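Local coordinates for flagellar brake protein YcgR (Escherichia coli K-12, PDB 5Y6G) that acts as a flagellar brake that, when bound to cyclic di-GMP, binds components of the flagellar motor and slows swimming and swarming, at residues T21-N26 against A48-L53; G42-T47 against T96-F101; L53-R58 against L78-E83. All blocks are in the same frame, centred on the assembly; numbering follows the deposited sequence.

All three contacts lie in the cyclic di-GMP-binding PilZ domain, the part of YcgR present in this chain. Interaction 2 is buried, a strand pair of the barrel with regular backbone hydrogen bonds, apolar packing on one face and cyclic di-GMP on the other. Interaction 1 is a surface contact between a hairpin turn and the loop 48-53, resting on one weak hydrogen bond and slight apolar touches. Interaction 3 is intermediate: the loop continues through 53-58, tied by backbone and carboxylate bonds to strand 71-87, the neighbour of strand 93-104. Leu53 belongs to interactions 1 and 3 and packs on Leu45 and Leu99 of interaction 2, while Ser100 O and Ile79 N, 2.7 Å apart, probably hydrogen-bond.

Interaction 1 (T21-N26 against A48-L53); sequences TKLADN and AKPAEL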
loop_
_atom_site.group_PDB
_atom_site.type_symbol
_atom_site.label_atom_id
_atom_site.label_comp_id
_atom_site.label_asym_id
_atom_site.label_seq_id
_atom_site.Cartn_x
_atom_site.Cartn_y
_atom_site.Cartn_z
ATOM N N THR A 21 9.948 3.752 -3.266
ATOM C CA THR A 21 10.662 3.095 -4.351
ATOM C C THR A 21 11.217 4.174 -5.268
ATOM O O THR A 21 10.774 5.326 -5.240
ATOM C CB THR A 21 9.755 2.126 -5.121
ATOM O OG1 THR A 21 10.504 1.478 -6.156
ATOM C CG2 THR A 21 8.576 2.865 -5.741
ATOM N N LYS A 22 12.206 3.795 -6.070
ATOM C CA LYS A 22 12.868 4.729 -6.969
ATOM C C LYS A 22 12.251 4.656 -8.361
ATOM O O LYS A 22 11.796 3.599 -8.806
ATOM C CB LYS A 22 14.370 4.443 -7.045
ATOM C CG LYS A 22 15.091 4.556 -5.713
ATOM C CD LYS A 22 16.586 4.331 -5.874
ATOM C CE LYS A 22 17.217 5.412 -6.734
ATOM N NZ LYS A 22 17.092 6.756 -6.108
ATOM N N LEU A 23 12.231 5.798 -9.038
ATOM C CA LEU A 23 11.706 5.900 -10.389
ATOM C C LEU A 23 12.850 5.918 -11.398
ATOM O O LEU A 23 14.028 5.996 -11.044
ATOM C CB LEU A 23 10.837 7.153 -10.534
ATOM C CG LEU A 23 9.598 7.237 -9.640
ATOM C CD1 LEU A 23 8.774 8.469 -9.986
ATOM C CD2 LEU A 23 8.755 5.983 -9.773
ATOM N N ALA A 24 12.484 5.847 -12.679
ATOM C CA ALA A 24 13.500 5.822 -13.728
ATOM C C ALA A 24 14.324 7.101 -13.750
ATOM O O ALA A 24 15.488 7.080 -14.169
ATOM C CB ALA A 24 12.849 5.585 -15.088
ATOM N N ASP A 25 13.753 8.217 -13.302
ATOM C CA ASP A 25 14.487 9.470 -13.215
ATOM C C ASP A 25 15.333 9.566 -11.950
ATOM O O ASP A 25 15.931 10.618 -11.701
ATOM C CB ASP A 25 13.513 10.652 -13.306
ATOM C CG ASP A 25 12.579 10.741 -12.114
ATOM O OD1 ASP A 25 11.799 11.713 -12.044
ATOM O OD2 ASP A 25 12.633 9.849 -11.240
ATOM N N ASN A 26 15.389 8.493 -11.158
ATOM C CA ASN A 26 16.191 8.360 -9.942
ATOM C C ASN A 26 15.587 9.111 -8.760
ATOM O O ASN A 26 16.225 9.187 -7.698
ATOM C CB ASN A 26 17.638 8.817 -10.152
ATOM C CG ASN A 26 18.631 7.963 -9.392
ATOM O OD1 ASN A 26 18.328 6.834 -9.009
ATOM N ND2 ASN A 26 19.824 8.496 -9.171
ATOM N N ALA A 48 0.306 15.191 -5.864
ATOM C CA ALA A 48 -0.317 14.749 -7.100
ATOM C C ALA A 48 0.655 13.846 -7.852
ATOM O O ALA A 48 1.876 13.987 -7.738
ATOM C CB ALA A 48 -0.712 15.948 -7.961
ATOM N N LYS A 49 0.108 12.907 -8.614
ATOM C CA LYS A 49 0.949 11.904 -9.251
ATOM C C LYS A 49 1.992 12.589 -10.132
ATOM O O LYS A 49 1.647 13.497 -10.901
ATOM C CB LYS A 49 0.113 10.935 -10.089
ATOM C CG LYS A 49 0.238 11.164 -11.588
ATOM C CD LYS A 49 -0.378 10.034 -12.389
ATOM C CE LYS A 49 -0.098 10.204 -13.877
ATOM N NZ LYS A 49 -0.606 11.504 -14.402
ATOM N N PRO A 50 3.264 12.207 -10.035
ATOM C CA PRO A 50 4.243 12.698 -11.010
ATOM C C PRO A 50 3.914 12.176 -12.398
ATOM O O PRO A 50 3.318 11.107 -12.559
ATOM C CB PRO A 50 5.574 12.139 -10.493
ATOM C CG PRO A 50 5.190 10.981 -9.618
ATOM C CD PRO A 50 3.880 11.361 -9.000
ATOM N N ALA A 51 4.299 12.953 -13.414
ATOM C CA ALA A 51 4.013 12.555 -14.789
ATOM C C ALA A 51 4.612 11.190 -15.108
ATOM O O ALA A 51 4.027 10.406 -15.865
ATOM C CB ALA A 51 4.534 13.613 -15.762
ATOM N N GLU A 52 5.777 10.884 -14.533
ATOM C CA GLU A 52 6.407 9.591 -14.784
ATOM C C GLU A 52 5.506 8.439 -14.356
ATOM O O GLU A 52 5.409 7.422 -15.053
ATOM C CB GLU A 52 7.750 9.514 -14.059
ATOM C CG GLU A 52 8.519 8.237 -14.341
ATOM C CD GLU A 52 9.929 8.505 -14.826
ATOM O OE1 GLU A 52 10.653 9.277 -14.163
ATOM O OE2 GLU A 52 10.305 7.955 -15.881
ATOM N N LEU A 53 4.838 8.581 -13.214
ATOM C CA LEU A 53 4.028 7.496 -12.675
ATOM C C LEU A 53 2.813 7.246 -13.560
ATOM O O LEU A 53 2.074 8.176 -13.899
ATOM C CB LEU A 53 3.589 7.824 -11.248
ATOM C CG LEU A 53 2.939 6.706 -10.430
ATOM C CD1 LEU A 53 3.925 5.580 -10.167
ATOM C CD2 LEU A 53 2.392 7.251 -9.122
#
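Glu52 reaches out from the loop 48-53 to the turn at Leu23-Asn26 and supplies the polar part of this contact. Its CG stands anti to the backbone N (chi1 -176°) and the chain then bends at chi2, which together bring the carboxylate to the turn. There OE1 lies 3.4 Å from the backbone N of Asp25, a weak hydrogen bond whose angle at the hydrogen is only 130°. Like charge probably works against the same approach: Asp25 OD1 also comes within 3.4 Å of Glu52 OE1, two acceptors with no bond between them. The two acidic chains slide past each other in opposite directions with their carboxylate planes 85° apart, and such crowding of like charge would tend to raise the proton affinity of either group. Asp25 OD2 finds a better partner in the hydroxyl of Ser27.

The turn is of type I, closed by Asn26 N on Leu23 O at 2.8 Å, and it begins the link between the antiparallel strands 18-22 and 28-36 of the PilZ barrel. A second tie comes from Lys22, whose NZ donates to Asn26 O at 3.0 Å from well above the carbonyl plane.

Van der Waals contacts with the carboxylate add to this: Ala24 CB meets its other oxygen, Glu52 OE2, at 3.6 Å, and Leu23 CB stands 4.2 Å from Glu52 OE1. The apolar pair is Leu23 with Pro50, where Leu23 CD1 only grazes the ring, 4.4 Å from Pro50 CG. Inward, Leu23 packs on Phe59 of strand 58-65, while Pro50 and Leu53 rest on Leu29 and Leu45.

Interaction 2 (G42-T47 against T96-F101); sequences GALLET and TPRLSF. With C2E (9,9'-[(2R,3R,3aS,5S,7aR,9R,10R,10aS,12S,14aR)-3,5,10,12-tetrahydroxy-5,12-dioxidooctahydro-2H,7H-difuro[3,2-d:3',2'-j][1,3,7,9,2,8]tetraoxadiphosphacyclododecine-2,9-diyl]bis(2-amino-1,9-dihydro-6H-purin-6-one)), chain C.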
loop_
_atom_site.group_PDB
_atom_site.type_symbol
_atom_site.label_atom_id
_atom_site.label_comp_id
_atom_site.label_asym_id
_atom_site.label_seq_id
_atom_site.Cartn_x
_atom_site.Cartn_y
_atom_site.Cartn_z
ATOM N N GLY A 42 -2.669 -1.801 -1.914
ATOM C CA GLY A 42 -3.089 -0.467 -2.291
ATOM C C GLY A 42 -2.321 0.555 -1.478
ATOM O O GLY A 42 -1.862 0.268 -0.369
ATOM N N ALA A 43 -2.194 1.756 -2.035
ATOM C CA ALA A 43 -1.406 2.804 -1.402
ATOM C C ALA A 43 -1.928 4.172 -1.823
ATOM O O ALA A 43 -2.626 4.308 -2.829
ATOM C CB ALA A 43 0.084 2.678 -1.746
ATOM N N LEU A 44 -1.568 5.187 -1.039
ATOM C CA LEU A 44 -1.963 6.568 -1.274
ATOM C C LEU A 44 -0.721 7.413 -1.507
ATOM O O LEU A 44 0.272 7.290 -0.780
ATOM C CB LEU A 44 -2.754 7.122 -0.082
ATOM C CG LEU A 44 -4.039 6.385 0.296
ATOM C CD1 LEU A 44 -4.682 7.023 1.520
ATOM C CD2 LEU A 44 -4.992 6.382 -0.884
ATOM N N LEU A 45 -0.785 8.279 -2.516
ATOM C CA LEU A 45 0.315 9.190 -2.786
ATOM C C LEU A 45 0.226 10.429 -1.899
ATOM O O LEU A 45 -0.841 10.805 -1.407
ATOM C CB LEU A 45 0.330 9.613 -4.254
ATOM C CG LEU A 45 1.215 8.798 -5.194
ATOM C CD1 LEU A 45 1.230 9.429 -6.573
ATOM C CD2 LEU A 45 2.624 8.698 -4.631
ATOM N N GLU A 46 1.380 11.066 -1.699
ATOM C CA GLU A 46 1.433 12.312 -0.939
ATOM C C GLU A 46 1.061 13.504 -1.817
ATOM O O GLU A 46 0.098 14.227 -1.534
ATOM C CB GLU A 46 2.830 12.504 -0.343
ATOM C CG GLU A 46 3.580 11.205 -0.073
ATOM C CD GLU A 46 2.914 10.348 0.986
ATOM O OE1 GLU A 46 1.879 10.777 1.537
ATOM O OE2 GLU A 46 3.428 9.244 1.268
ATOM N N THR A 47 1.822 13.721 -2.886
ATOM C CA THR A 47 1.549 14.792 -3.829
ATOM C C THR A 47 0.538 14.332 -4.876
ATOM O O THR A 47 -0.023 13.233 -4.808
ATOM C CB THR A 47 2.835 15.240 -4.522
ATOM O OG1 THR A 47 3.064 14.415 -5.672
ATOM C CG2 THR A 47 4.026 15.114 -3.585
ATOM N N THR A 96 -6.869 12.685 -4.007
ATOM C CA THR A 96 -5.474 12.273 -3.956
ATOM C C THR A 96 -5.340 10.931 -4.658
ATOM O O THR A 96 -6.283 10.130 -4.643
ATOM C CB THR A 96 -4.958 12.174 -2.512
ATOM O OG1 THR A 96 -5.858 11.381 -1.728
ATOM C CG2 THR A 96 -4.838 13.561 -1.891
ATOM N N PRO A 97 -4.191 10.656 -5.275
ATOM C CA PRO A 97 -4.069 9.448 -6.104
ATOM C C PRO A 97 -4.038 8.175 -5.269
ATOM O O PRO A 97 -3.359 8.097 -4.242
ATOM C CB PRO A 97 -2.740 9.655 -6.845
ATOM C CG PRO A 97 -2.389 11.105 -6.651
ATOM C CD PRO A 97 -2.987 11.499 -5.344
ATOM N N ARG A 98 -4.773 7.169 -5.737
ATOM C CA ARG A 98 -4.805 5.846 -5.129
ATOM C C ARG A 98 -4.113 4.860 -6.059
ATOM O O ARG A 98 -4.439 4.786 -7.249
ATOM C CB ARG A 98 -6.247 5.409 -4.849
ATOM C CG ARG A 98 -6.444 3.899 -4.722
ATOM C CD ARG A 98 -5.728 3.327 -3.505
ATOM N NE ARG A 98 -5.815 1.866 -3.458
ATOM C CZ ARG A 98 -6.884 1.197 -3.040
ATOM N NH1 ARG A 98 -7.962 1.856 -2.642
ATOM N NH2 ARG A 98 -6.879 -0.129 -3.024
ATOM N N LEU A 99 -3.155 4.117 -5.518
ATOM C CA LEU A 99 -2.371 3.172 -6.296
ATOM C C LEU A 99 -2.831 1.752 -6.001
ATOM O O LEU A 99 -3.120 1.402 -4.852
ATOM C CB LEU A 99 -0.878 3.319 -5.992
ATOM C CG LEU A 99 -0.277 4.725 -6.117
ATOM C CD1 LEU A 99 1.216 4.704 -5.822
ATOM C CD2 LEU A 99 -0.541 5.333 -7.492
ATOM N N SER A 100 -2.910 0.940 -7.050
ATOM C CA SER A 100 -3.271 -0.465 -6.931
ATOM C C SER A 100 -2.151 -1.302 -7.529
ATOM O O SER A 100 -1.902 -1.237 -8.737
ATOM C CB SER A 100 -4.604 -0.749 -7.626
ATOM O OG SER A 100 -5.654 -0.047 -6.983
ATOM N N PHE A 101 -1.476 -2.079 -6.686
ATOM C CA PHE A 101 -0.346 -2.898 -7.093
ATOM C C PHE A 101 -0.720 -4.373 -7.123
ATOM O O PHE A 101 -1.567 -4.836 -6.355
ATOM C CB PHE A 101 0.844 -2.718 -6.149
ATOM C CG PHE A 101 1.479 -1.372 -6.224
ATOM C CD1 PHE A 101 2.460 -1.114 -7.170
ATOM C CD2 PHE A 101 1.101 -0.369 -5.343
ATOM C CE1 PHE A 101 3.055 0.125 -7.243
ATOM C CE2 PHE A 101 1.687 0.877 -5.403
ATOM C CZ PHE A 101 2.671 1.128 -6.357
HETATM P P1 C2E C . -6.233 -7.024 -11.691
HETATM O O2P C2E C . -6.599 -5.465 -11.823
HETATM O O1P C2E C . -5.401 -7.425 -12.847
HETATM O "O5'" C2E C . -5.428 -7.286 -10.324
HETATM C "C5'" C2E C . -4.804 -8.537 -10.040
HETATM C "C4'" C2E C . -4.430 -8.638 -8.560
HETATM O "O4'" C2E C . -3.647 -7.509 -8.156
HETATM C "C3'" C2E C . -5.671 -8.606 -7.658
HETATM O "O3'" C2E C . -6.291 -9.885 -7.520
HETATM C "C2'" C2E C . -5.058 -8.152 -6.325
HETATM O "O2'" C2E C . -4.570 -9.275 -5.591
HETATM C "C1'" C2E C . -3.897 -7.246 -6.771
HETATM N N9 C2E C . -4.286 -5.847 -6.571
HETATM C C8 C2E C . -4.516 -4.913 -7.539
HETATM N N7 C2E C . -4.846 -3.782 -6.986
HETATM C C5 C2E C . -4.850 -3.922 -5.637
HETATM C C6 C2E C . -5.123 -3.054 -4.552
HETATM O O6 C2E C . -5.437 -1.889 -4.738
HETATM N N1 C2E C . -5.027 -3.549 -3.299
HETATM C C2 C2E C . -4.675 -4.850 -3.096
HETATM N N2 C2E C . -4.588 -5.319 -1.811
HETATM N N3 C2E C . -4.419 -5.666 -4.093
HETATM C C4 C2E C . -4.494 -5.247 -5.362
HETATM P P11 C2E C . -7.817 -10.043 -7.029
HETATM O O21 C2E C . -8.017 -9.263 -5.632
HETATM O O11 C2E C . -8.135 -11.475 -6.841
HETATM O O5A C2E C . -8.787 -9.417 -8.153
HETATM C C5A C2E C . -8.838 -9.950 -9.477
HETATM C C4A C2E C . -9.462 -8.961 -10.465
HETATM O O4A C2E C . -10.727 -8.496 -9.986
HETATM C C3A C2E C . -8.588 -7.713 -10.637
HETATM O O3A C2E C . -7.599 -7.879 -11.658
HETATM C C2A C2E C . -9.629 -6.671 -11.073
HETATM O O2A C2E C . -9.791 -6.715 -12.493
HETATM C C1A C2E C . -10.905 -7.122 -10.347
HETATM N N91 C2E C . -11.096 -6.307 -9.143
HETATM C C81 C2E C . -10.972 -6.729 -7.850
HETATM N N71 C2E C . -11.209 -5.741 -7.038
HETATM C C51 C2E C . -11.497 -4.625 -7.752
HETATM C C61 C2E C . -11.829 -3.290 -7.411
HETATM O O61 C2E C . -11.903 -2.934 -6.244
HETATM N N11 C2E C . -12.060 -2.416 -8.414
HETATM C C21 C2E C . -11.973 -2.820 -9.713
HETATM N N21 C2E C . -12.215 -1.908 -10.706
HETATM N N31 C2E C . -11.668 -4.053 -10.041
HETATM C C41 C2E C . -11.426 -4.977 -9.106
#
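Ala43 and Leu99 face each other as an antiparallel hydrogen-bonded pair, with Leu99 N only 2.7 Å from Ala43 O; the short strand segments run at 152° to one another. The methyl of Ala43 faces the groove between two larger groups, with CB 4.4 Å from Leu99 CB and 4.4 Å from Phe101 CE2, at the edge of the ring. Farther along, Leu45 crosses the Pro97 ring at about a right angle, with CB 3.9 Å from Pro97 CG, and its CG touches Leu99 CD1 at 4.1 Å. Thus a row of apolar bumps faces the barrel interior, where Leu53 lies against both Leu45 and Leu99.

This is the PilZ barrel's nucleotide-binding wall. Strand 40-45 starts at the last glycine of the family's (D/N)xSxxG motif, which begins at Asp35, and the face opposite the apolar row holds cyclic di-GMP. Here the hollow is made by Gly42: a side chain at that position would collide with Arg98 NH2, so the arginine can lie across the glycine. Its chain bends at CB-CG (chi2 66°), with CD 4.1 Å from Leu44 CD2, and NE donates to Leu99 O at 3.1 Å. That oxygen also accepts from Ala43 N, the two donors meeting it from opposite faces of its carbonyl plane. With NE so held, NH2 reaches guanine O6 of the chain C nucleotide at 2.8 Å, near the guanidinium edge, while Ser100 OG donates to the same O6. Arg98 NH1 forms a salt bridge with a phosphate oxygen of another cyclic di-GMP molecule. A leucine in place of Arg98 would probably leave both that O6 and the phosphate without their guanidinium partner.

Interaction 3 (L53-R58 against L78-E83); sequences LQEGMR and LISISE. With C2E (9,9'-[(2R,3R,3aS,5S,7aR,9R,10R,10aS,12S,14aR)-3,5,10,12-tetrahydroxy-5,12-dioxidooctahydro-2H,7H-difuro[3,2-d:3',2'-j][1,3,7,9,2,8]tetraoxadiphosphacyclododecine-2,9-diyl]bis(2-amino-1,9-dihydro-6H-purin-6-one)), chain B.
Glu55 sets its CG anti to its own carbonyl carbon (chi1 -42°) and stays extended beyond it, which carries the carboxylate alongside strand 78-83 to the backbone of Ile81. Leu78, by contrast, places CG anti to the backbone N (chi1 177°), and CD2 then comes 3.6 Å from Leu53 CD1, the two leucines crossing at about a right angle. The same CD2 presses on Gln54 O at 3.3 Å, while Ile81 CD1 lies on Gln54 CA at 3.6 Å, so Leu78 and Ile81 pack against the backbone and Leu53 side chain of the loop.

The carboxylate bond is nearly straight: Ile81 N donates to Glu55 OE1 at 3.0 Å with an angle of 173° at the hydrogen. The donor comes from above the carboxylate plane. The other oxygen, OE2, accepts from a water 3.0 Å away, which also hydrogen-bonds Ser80 OG, so both oxygens of the group are engaged and its rotation is restrained.

Two backbone bonds, both made by Leu78, hold the other end of the contact. Gly56 N donates to Leu78 O at 2.9 Å, and Leu78 N to Met57 O at 2.8 Å. Gly56 sits in a type II turn from Gln54 to Met57, with backbone angles at which a side chain would jam against the preceding carbonyl oxygen; a weak bond from Gln54 N to Met57 SD spans the same turn.

On the strand's other side, Ile79 and Ser80 both face Ser100 in a classic beta bulge. Ile79 CG2 there lies 3.6 Å from guanine N2 of the chain B nucleotide, so this bulged strand lines the cyclic di-GMP pocket of the PilZ barrel.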
loop_
_atom_site.group_PDB
_atom_site.type_symbol
_atom_site.label_atom_id
_atom_site.label_comp_id
_atom_site.label_asym_id
_atom_site.label_seq_id
_atom_site.Cartn_x
_atom_site.Cartn_y
_atom_site.Cartn_z
ATOM N N LEU A 53 4.838 8.581 -13.214
ATOM C CA LEU A 53 4.028 7.496 -12.675
ATOM C C LEU A 53 2.813 7.246 -13.560
ATOM O O LEU A 53 2.074 8.176 -13.899
ATOM C CB LEU A 53 3.589 7.824 -11.248
ATOM C CG LEU A 53 2.939 6.706 -10.430
ATOM C CD1 LEU A 53 3.925 5.580 -10.167
ATOM C CD2 LEU A 53 2.392 7.251 -9.122
ATOM N N GLN A 54 2.606 5.988 -13.934
ATOM C CA GLN A 54 1.435 5.597 -14.709
ATOM C C GLN A 54 1.311 4.079 -14.661
ATOM O O GLN A 54 2.241 3.370 -14.267
ATOM C CB GLN A 54 1.506 6.096 -16.153
ATOM C CG GLN A 54 2.752 5.670 -16.906
ATOM C CD GLN A 54 2.689 6.045 -18.373
ATOM O OE1 GLN A 54 1.705 5.760 -19.058
ATOM N NE2 GLN A 54 3.738 6.692 -18.864
ATOM N N GLU A 55 0.144 3.593 -15.071
ATOM C CA GLU A 55 -0.162 2.175 -14.980
ATOM C C GLU A 55 0.684 1.378 -15.967
ATOM O O GLU A 55 0.997 1.838 -17.069
ATOM C CB GLU A 55 -1.649 1.944 -15.240
ATOM C CG GLU A 55 -2.546 2.978 -14.567
ATOM C CD GLU A 55 -4.015 2.795 -14.899
ATOM O OE1 GLU A 55 -4.853 3.495 -14.290
ATOM O OE2 GLU A 55 -4.333 1.953 -15.767
ATOM N N GLY A 56 1.056 0.166 -15.557
ATOM C CA GLY A 56 1.931 -0.690 -16.321
ATOM C C GLY A 56 3.367 -0.705 -15.842
ATOM O O GLY A 56 4.123 -1.608 -16.218
ATOM N N MET A 57 3.763 0.270 -15.028
ATOM C CA MET A 57 5.121 0.288 -14.505
ATOM C C MET A 57 5.353 -0.905 -13.587
ATOM O O MET A 57 4.449 -1.347 -12.872
ATOM C CB MET A 57 5.381 1.594 -13.756
ATOM C CG MET A 57 5.383 2.822 -14.648
ATOM S SD MET A 57 5.594 4.360 -13.728
ATOM C CE MET A 57 7.193 4.105 -12.960
ATOM N N ARG A 58 6.572 -1.435 -13.619
ATOM C CA ARG A 58 6.970 -2.549 -12.773
ATOM C C ARG A 58 8.071 -2.084 -11.833
ATOM O O ARG A 58 8.995 -1.377 -12.246
ATOM C CB ARG A 58 7.448 -3.741 -13.610
ATOM C CG ARG A 58 6.509 -4.097 -14.751
ATOM C CD ARG A 58 6.597 -5.572 -15.105
ATOM N NE ARG A 58 7.006 -5.791 -16.490
ATOM C CZ ARG A 58 6.168 -5.826 -17.521
ATOM N NH1 ARG A 58 4.868 -5.649 -17.330
ATOM N NH2 ARG A 58 6.632 -6.035 -18.746
ATOM N N LEU A 78 2.375 -1.765 -10.982
ATOM C CA LEU A 78 1.318 -0.776 -10.804
ATOM C C LEU A 78 0.188 -1.073 -11.782
ATOM O O LEU A 78 0.346 -0.906 -12.996
ATOM C CB LEU A 78 1.873 0.628 -11.012
ATOM C CG LEU A 78 0.832 1.742 -10.908
ATOM C CD1 LEU A 78 0.116 1.673 -9.570
ATOM C CD2 LEU A 78 1.490 3.097 -11.101
ATOM N N ILE A 79 -0.955 -1.509 -11.257
ATOM C CA ILE A 79 -2.071 -1.917 -12.104
ATOM C C ILE A 79 -3.028 -0.766 -12.409
ATOM O O ILE A 79 -3.564 -0.691 -13.520
ATOM C CB ILE A 79 -2.828 -3.091 -11.457
ATOM C CG1 ILE A 79 -1.931 -4.325 -11.379
ATOM C CG2 ILE A 79 -4.092 -3.406 -12.235
ATOM C CD1 ILE A 79 -1.404 -4.771 -12.723
ATOM N N SER A 80 -3.266 0.133 -11.457
ATOM C CA SER A 80 -4.263 1.173 -11.669
ATOM C C SER A 80 -3.979 2.367 -10.771
ATOM O O SER A 80 -3.578 2.205 -9.615
ATOM C CB SER A 80 -5.676 0.641 -11.401
ATOM O OG SER A 80 -6.656 1.580 -11.801
ATOM N N ILE A 81 -4.190 3.564 -11.315
ATOM C CA ILE A 81 -4.165 4.807 -10.553
ATOM C C ILE A 81 -5.587 5.347 -10.514
ATOM O O ILE A 81 -6.167 5.664 -11.560
ATOM C CB ILE A 81 -3.207 5.840 -11.167
ATOM C CG1 ILE A 81 -1.794 5.265 -11.288
ATOM C CG2 ILE A 81 -3.192 7.116 -10.334
ATOM C CD1 ILE A 81 -0.814 6.207 -11.952
ATOM N N SER A 82 -6.154 5.443 -9.314
ATOM C CA SER A 82 -7.513 5.951 -9.170
ATOM C C SER A 82 -7.543 7.145 -8.225
ATOM O O SER A 82 -6.492 7.634 -7.798
ATOM C CB SER A 82 -8.451 4.846 -8.677
ATOM O OG SER A 82 -7.998 4.299 -7.450
ATOM N N GLU A 83 -8.739 7.623 -7.897
ATOM C CA GLU A 83 -8.916 8.795 -7.054
ATOM C C GLU A 83 -9.580 8.400 -5.743
ATOM O O GLU A 83 -10.639 7.765 -5.746
ATOM C CB GLU A 83 -9.757 9.858 -7.764
ATOM C CG GLU A 83 -9.101 10.453 -8.993
ATOM C CD GLU A 83 -9.906 11.594 -9.577
ATOM O OE1 GLU A 83 -11.151 11.502 -9.575
ATOM O OE2 GLU A 83 -9.294 12.588 -10.023
HETATM P P1 C2E B . -11.426 0.106 -2.706
HETATM O O2P C2E B . -11.157 -1.435 -2.357
HETATM O O1P C2E B . -10.876 0.970 -1.632
HETATM O "O5'" C2E B . -10.756 0.482 -4.117
HETATM C "C5'" C2E B . -10.780 1.807 -4.635
HETATM C "C4'" C2E B . -10.356 1.828 -6.106
HETATM O "O4'" C2E B . -9.063 1.236 -6.274
HETATM C "C3'" C2E B . -11.296 0.985 -6.979
HETATM O "O3'" C2E B . -12.484 1.692 -7.339
HETATM C "C2'" C2E B . -10.399 0.728 -8.199
HETATM O "O2'" C2E B . -10.391 1.842 -9.092
HETATM C "C1'" C2E B . -9.023 0.560 -7.541
HETATM N N9 C2E B . -8.774 -0.870 -7.359
HETATM C C8 C2E B . -8.866 -1.571 -6.192
HETATM N N7 C2E B . -8.571 -2.817 -6.411
HETATM C C5 C2E B . -8.275 -2.991 -7.721
HETATM C C6 C2E B . -7.897 -4.107 -8.501
HETATM O O6 C2E B . -7.778 -5.213 -7.997
HETATM N N1 C2E B . -7.673 -3.915 -9.820
HETATM C C2 C2E B . -7.810 -2.675 -10.372
HETATM N N2 C2E B . -7.574 -2.515 -11.715
HETATM N N3 C2E B . -8.164 -1.630 -9.655
HETATM C C4 C2E B . -8.402 -1.746 -8.342
HETATM P P11 C2E B . -13.847 0.928 -7.718
HETATM O O21 C2E B . -13.520 -0.240 -8.775
HETATM O O11 C2E B . -14.795 1.900 -8.307
HETATM O O5A C2E B . -14.483 0.275 -6.391
HETATM C C5A C2E B . -14.938 1.083 -5.310
HETATM C C4A C2E B . -15.123 0.238 -4.049
HETATM O O4A C2E B . -16.064 -0.813 -4.281
HETATM C C3A C2E B . -13.832 -0.474 -3.633
HETATM O O3A C2E B . -13.011 0.360 -2.822
HETATM C C2A C2E B . -14.378 -1.642 -2.804
HETATM O O2A C2E B . -14.680 -1.219 -1.471
HETATM C C1A C2E B . -15.655 -1.989 -3.574
HETATM N N91 C2E B . -15.363 -3.064 -4.522
HETATM C C81 C2E B . -15.200 -2.917 -5.869
HETATM N N71 C2E B . -14.948 -4.072 -6.407
HETATM C C51 C2E B . -14.929 -5.025 -5.445
HETATM C C61 C2E B . -14.713 -6.422 -5.451
HETATM O O61 C2E B . -14.482 -7.019 -6.490
HETATM N N11 C2E B . -14.768 -7.083 -4.276
HETATM C C21 C2E B . -15.026 -6.410 -3.120
HETATM N N21 C2E B . -15.075 -7.116 -1.945
HETATM N N31 C2E B . -15.232 -5.111 -3.098
HETATM C C41 C2E B . -15.192 -4.390 -4.225
HETATM O O HOH W 1 -7.017 0.964 -14.822
#